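Long-range contact in uracil-DNA glycosylase (Nitratifractor salsuginis, PDB 5X3G), which is a member of the uracil-DNA glycosylase family, with a central four-stranded parallel sheet flanked by helices: residues A[7-19]-A[31-43]. Residues are numbered along the deposited sequence; the frame is centred on the assembly and turned at random.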
loop_
_atom_site.group_PDB
_atom_site.type_symbol
_atom_site.label_atom_id
_atom_site.label_comp_id
_atom_site.label_asym_id
_atom_site.label_seq_id
_atom_site.Cartn_x
_atom_site.Cartn_y
_atom_site.Cartn_z
ATOM N N THR A 7 -32.965 3.979 9.268
ATOM C CA THR A 7 -31.845 4.846 9.617
ATOM C C THR A 7 -31.115 5.342 8.369
ATOM O O THR A 7 -30.717 4.553 7.509
ATOM C CB THR A 7 -30.848 4.128 10.551
ATOM O OG1 THR A 7 -29.678 4.880 10.682
ATOM C CG2 THR A 7 -30.505 2.775 10.043
ATOM N N ASN A 8 -30.942 6.660 8.287
ATOM C CA ASN A 8 -30.383 7.281 7.093
ATOM C C ASN A 8 -28.903 6.949 6.942
ATOM O O ASN A 8 -28.183 6.770 7.928
ATOM C CB ASN A 8 -30.580 8.797 7.153
ATOM C CG ASN A 8 -30.762 9.417 5.784
ATOM O OD1 ASN A 8 -31.858 9.400 5.221
ATOM N ND2 ASN A 8 -29.686 9.973 5.240
ATOM N N ARG A 9 -28.451 6.865 5.682
ATOM C CA ARG A 9 -27.059 6.611 5.345
ATOM C C ARG A 9 -26.456 7.831 4.660
ATOM O O ARG A 9 -27.148 8.520 3.902
ATOM C CB ARG A 9 -26.917 5.392 4.423
ATOM C CG ARG A 9 -27.807 4.209 4.787
ATOM C CD ARG A 9 -27.621 3.759 6.230
ATOM N NE ARG A 9 -26.420 2.953 6.414
ATOM C CZ ARG A 9 -25.320 3.387 7.017
ATOM N NH1 ARG A 9 -25.271 4.621 7.496
ATOM N NH2 ARG A 9 -24.268 2.588 7.146
ATOM N N PRO A 10 -25.146 8.136 4.910
ATOM C CA PRO A 10 -24.523 9.348 4.349
ATOM C C PRO A 10 -23.994 9.137 2.933
ATOM O O PRO A 10 -22.820 9.369 2.637
ATOM C CB PRO A 10 -23.403 9.628 5.359
ATOM C CG PRO A 10 -22.985 8.265 5.806
ATOM C CD PRO A 10 -24.233 7.413 5.814
ATOM N N ILE A 11 -24.883 8.700 2.037
ATOM C CA ILE A 11 -24.475 8.346 0.678
ATOM C C ILE A 11 -23.901 9.558 -0.049
ATOM O O ILE A 11 -22.840 9.481 -0.682
ATOM C CB ILE A 11 -25.659 7.734 -0.091
ATOM C CG1 ILE A 11 -26.136 6.450 0.595
ATOM C CG2 ILE A 11 -25.277 7.481 -1.540
ATOM C CD1 ILE A 11 -26.979 5.553 -0.287
ATOM N N HIS A 12 -24.599 10.695 0.028
ATOM C CA HIS A 12 -24.115 11.914 -0.614
ATOM C C HIS A 12 -22.740 12.304 -0.082
ATOM O O HIS A 12 -21.845 12.678 -0.854
ATOM C CB HIS A 12 -25.125 13.044 -0.397
ATOM C CG HIS A 12 -24.934 14.218 -1.308
ATOM N ND1 HIS A 12 -24.293 15.373 -0.912
ATOM C CD2 HIS A 12 -25.315 14.423 -2.591
ATOM C CE1 HIS A 12 -24.281 16.234 -1.914
ATOM N NE2 HIS A 12 -24.895 15.681 -2.946
ATOM N N GLN A 13 -22.547 12.198 1.235
ATOM C CA GLN A 13 -21.255 12.518 1.829
ATOM C C GLN A 13 -20.165 11.558 1.372
ATOM O O GLN A 13 -19.010 11.967 1.228
ATOM C CB GLN A 13 -21.353 12.501 3.354
ATOM C CG GLN A 13 -22.385 13.452 3.930
ATOM C CD GLN A 13 -22.311 13.527 5.441
ATOM O OE1 GLN A 13 -21.224 13.531 6.020
ATOM N NE2 GLN A 13 -23.469 13.579 6.089
ATOM N N LEU A 14 -20.501 10.284 1.157
ATOM C CA LEU A 14 -19.485 9.320 0.740
ATOM C C LEU A 14 -19.093 9.529 -0.717
ATOM O O LEU A 14 -17.914 9.408 -1.071
ATOM C CB LEU A 14 -19.980 7.892 0.966
ATOM C CG LEU A 14 -20.232 7.495 2.420
ATOM C CD1 LEU A 14 -20.670 6.037 2.519
ATOM C CD2 LEU A 14 -19.001 7.762 3.270
ATOM N N GLN A 15 -20.067 9.836 -1.578
ATOM C CA GLN A 15 -19.729 10.232 -2.941
ATOM C C GLN A 15 -18.858 11.484 -2.935
ATOM O O GLN A 15 -17.905 11.596 -3.723
ATOM C CB GLN A 15 -21.006 10.446 -3.757
ATOM C CG GLN A 15 -21.828 9.173 -3.944
ATOM C CD GLN A 15 -23.199 9.436 -4.535
ATOM O OE1 GLN A 15 -23.872 10.400 -4.170
ATOM N NE2 GLN A 15 -23.626 8.570 -5.448
ATOM N N GLU A 16 -19.152 12.425 -2.031
ATOM C CA GLU A 16 -18.275 13.580 -1.866
ATOM C C GLU A 16 -16.868 13.154 -1.463
ATOM O O GLU A 16 -15.884 13.662 -2.006
ATOM C CB GLU A 16 -18.846 14.546 -0.830
ATOM C CG GLU A 16 -17.975 15.776 -0.627
ATOM C CD GLU A 16 -18.397 16.620 0.557
ATOM O OE1 GLU A 16 -18.015 17.808 0.597
ATOM O OE2 GLU A 16 -19.105 16.101 1.444
ATOM N N LEU A 17 -16.756 12.228 -0.508
ATOM C CA LEU A 17 -15.442 11.769 -0.064
ATOM C C LEU A 17 -14.664 11.141 -1.211
ATOM O O LEU A 17 -13.451 11.351 -1.338
ATOM C CB LEU A 17 -15.597 10.772 1.083
ATOM C CG LEU A 17 -14.311 10.115 1.591
ATOM C CD1 LEU A 17 -13.395 11.131 2.255
ATOM C CD2 LEU A 17 -14.635 8.972 2.533
ATOM N N LEU A 18 -15.345 10.368 -2.058
ATOM C CA LEU A 18 -14.683 9.786 -3.221
ATOM C C LEU A 18 -14.194 10.870 -4.173
ATOM O O LEU A 18 -13.068 10.802 -4.678
ATOM C CB LEU A 18 -15.628 8.825 -3.941
ATOM C CG LEU A 18 -15.491 7.336 -3.604
ATOM C CD1 LEU A 18 -16.072 7.023 -2.232
ATOM C CD2 LEU A 18 -16.155 6.502 -4.686
ATOM N N ARG A 19 -15.027 11.883 -4.427
ATOM C CA ARG A 19 -14.606 12.951 -5.334
ATOM C C ARG A 19 -13.437 13.744 -4.760
ATOM O O ARG A 19 -12.520 14.129 -5.495
ATOM C CB ARG A 19 -15.780 13.879 -5.643
ATOM C CG ARG A 19 -16.778 13.315 -6.635
ATOM C CD ARG A 19 -17.732 14.400 -7.092
ATOM N NE ARG A 19 -18.253 15.171 -5.963
ATOM C CZ ARG A 19 -19.392 14.900 -5.335
ATOM N NH1 ARG A 19 -20.139 13.876 -5.722
ATOM N NH2 ARG A 19 -19.785 15.655 -4.319
ATOM N N LEU A 31 -16.929 0.297 -3.600
ATOM C CA LEU A 31 -16.414 1.108 -2.503
ATOM C C LEU A 31 -17.516 1.677 -1.617
ATOM O O LEU A 31 -17.349 1.744 -0.394
ATOM C CB LEU A 31 -15.553 2.240 -3.074
ATOM C CG LEU A 31 -14.413 2.838 -2.257
ATOM C CD1 LEU A 31 -13.586 1.744 -1.602
ATOM C CD2 LEU A 31 -13.542 3.691 -3.171
ATOM N N LEU A 32 -18.640 2.094 -2.204
ATOM C CA LEU A 32 -19.742 2.606 -1.391
ATOM C C LEU A 32 -20.321 1.543 -0.465
ATOM O O LEU A 32 -20.506 1.838 0.729
ATOM C CB LEU A 32 -20.816 3.221 -2.296
ATOM C CG LEU A 32 -20.914 4.747 -2.287
ATOM C CD1 LEU A 32 -19.551 5.371 -2.545
ATOM C CD2 LEU A 32 -21.925 5.225 -3.315
ATOM N N PRO A 33 -20.630 0.319 -0.917
ATOM C CA PRO A 33 -21.034 -0.719 0.051
ATOM C C PRO A 33 -20.016 -0.934 1.156
ATOM O O PRO A 33 -20.376 -0.910 2.341
ATOM C CB PRO A 33 -21.200 -1.963 -0.831
ATOM C CG PRO A 33 -21.578 -1.424 -2.149
ATOM C CD PRO A 33 -20.783 -0.160 -2.306
ATOM N N ALA A 34 -18.745 -1.129 0.794
ATOM C CA ALA A 34 -17.696 -1.328 1.789
ATOM C C ALA A 34 -17.715 -0.226 2.842
ATOM O O ALA A 34 -17.838 -0.497 4.043
ATOM C CB ALA A 34 -16.334 -1.396 1.096
ATOM N N LEU A 35 -17.629 1.032 2.398
ATOM C CA LEU A 35 -17.645 2.156 3.328
ATOM C C LEU A 35 -18.917 2.188 4.162
ATOM O O LEU A 35 -18.886 2.627 5.319
ATOM C CB LEU A 35 -17.483 3.469 2.568
ATOM C CG LEU A 35 -16.082 3.747 2.030
ATOM C CD1 LEU A 35 -16.083 4.954 1.101
ATOM C CD2 LEU A 35 -15.118 3.949 3.194
HETATM N N MSE A 36 -20.036 1.724 3.611
HETATM C CA MSE A 36 -21.293 1.778 4.345
HETATM C C MSE A 36 -21.356 0.740 5.462
HETATM O O MSE A 36 -22.333 0.691 6.210
HETATM C CB MSE A 36 -22.480 1.604 3.397
HETATM C CG MSE A 36 -22.797 2.852 2.584
HETATM SE SE MSE A 36 -24.416 2.694 1.512
HETATM C CE MSE A 36 -23.747 1.597 0.050
ATOM N N THR A 37 -20.313 -0.089 5.580
ATOM C CA THR A 37 -20.235 -1.010 6.707
ATOM C C THR A 37 -19.676 -0.348 7.961
ATOM O O THR A 37 -19.808 -0.910 9.054
ATOM C CB THR A 37 -19.387 -2.232 6.340
ATOM O OG1 THR A 37 -18.025 -1.834 6.148
ATOM C CG2 THR A 37 -19.908 -2.879 5.059
ATOM N N LEU A 38 -19.066 0.826 7.831
ATOM C CA LEU A 38 -18.609 1.565 8.999
ATOM C C LEU A 38 -19.797 2.119 9.774
ATOM O O LEU A 38 -20.789 2.574 9.198
ATOM C CB LEU A 38 -17.674 2.704 8.586
ATOM C CG LEU A 38 -16.392 2.308 7.847
ATOM C CD1 LEU A 38 -15.868 3.460 7.002
ATOM C CD2 LEU A 38 -15.334 1.833 8.831
ATOM N N GLU A 39 -19.687 2.073 11.098
ATOM C CA GLU A 39 -20.750 2.500 11.999
ATOM C C GLU A 39 -20.976 3.997 11.814
ATOM O O GLU A 39 -20.024 4.743 11.562
ATOM C CB GLU A 39 -20.380 2.151 13.445
ATOM C CG GLU A 39 -21.470 2.346 14.487
ATOM C CD GLU A 39 -21.573 3.772 14.965
ATOM O OE1 GLU A 39 -20.569 4.502 14.846
ATOM O OE2 GLU A 39 -22.650 4.159 15.466
ATOM N N ASP A 40 -22.239 4.426 11.921
ATOM C CA ASP A 40 -22.617 5.776 11.501
ATOM C C ASP A 40 -21.826 6.851 12.239
ATOM O O ASP A 40 -21.355 7.814 11.621
ATOM C CB ASP A 40 -24.119 5.986 11.701
ATOM C CG ASP A 40 -24.939 5.483 10.530
ATOM O OD1 ASP A 40 -25.011 6.196 9.505
ATOM O OD2 ASP A 40 -25.509 4.377 10.628
ATOM N N SER A 41 -21.679 6.716 13.560
ATOM C CA SER A 41 -20.923 7.713 14.314
ATOM C C SER A 41 -19.479 7.783 13.836
ATOM O O SER A 41 -18.909 8.875 13.713
ATOM C CB SER A 41 -20.979 7.401 15.810
ATOM N N TYR A 42 -18.875 6.626 13.551
ATOM C CA TYR A 42 -17.520 6.610 13.009
ATOM C C TYR A 42 -17.447 7.375 11.693
ATOM O O TYR A 42 -16.480 8.105 11.442
ATOM C CB TYR A 42 -17.053 5.167 12.822
ATOM C CG TYR A 42 -15.561 5.017 12.631
ATOM C CD1 TYR A 42 -14.718 4.832 13.719
ATOM C CD2 TYR A 42 -14.995 5.063 11.364
ATOM C CE1 TYR A 42 -13.354 4.696 13.551
ATOM C CE2 TYR A 42 -13.630 4.929 11.185
ATOM C CZ TYR A 42 -12.815 4.746 12.283
ATOM O OH TYR A 42 -11.458 4.608 12.114
ATOM N N LEU A 43 -18.470 7.233 10.845
ATOM C CA LEU A 43 -18.485 7.953 9.576
ATOM C C LEU A 43 -18.633 9.454 9.792
ATOM O O LEU A 43 -18.031 10.251 9.063
ATOM C CB LEU A 43 -19.608 7.426 8.683
ATOM C CG LEU A 43 -19.300 6.131 7.931
ATOM C CD1 LEU A 43 -20.517 5.649 7.158
ATOM C CD2 LEU A 43 -18.123 6.345 6.996
#
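Leucines of helix 11-20 pack against helix 28-35, the following turn and the start of helix 40-48, an N-terminal helix-on-helix contact at the margin of this uracil-DNA glycosylase fold, well away from the centre of the chain. The axes of 11-19 and 31-35 pass 10.7 Å apart at 119°, and leucine side chains fill the gap between them. Leu14, buried in the middle, divides its two methyls between separate elements: CD1 rests on CG of Met36, a selenomethionine, at 3.8 Å and also lies against CB of Leu35 at 4.1 Å, while CD2 meets CD2 of Leu43, so one residue ties both helices of the second segment to the first. One turn on, Leu18 pushes CD1 against both CD1 of Leu32 and CD1 of Leu35, 3.9 Å from each, and its CD2 faces CD2 of Leu31. Leu31 and Leu35 also touch helix 179-196, through Leu193 and Phe189, joining the N-terminal helices to the body of the protein. Gln15 suits the edge of the leucine cluster: its aliphatic CG covers CD2 of Leu32, while NE2 makes a weak hydrogen bond to Glu28. Pro10, the N-cap of helix 11-20, sets CG 3.8 Å from CD1 of Leu43, the two side chains meeting nearly at right angles. Ahead of it the contact turns polar. Arg9 bends at chi2 and chi3, folding its guanidinium back toward the turn 35-38, where NH2 gives a weak, strongly bent hydrogen bond (117°) to O of Met36, 2.9 Å away. Asp40 lies at another part of the guanidinium edge, its carboxylate plane turned 62° from that group, and its OD1 closes a salt bridge of 2.6 Å with Arg9 NH1.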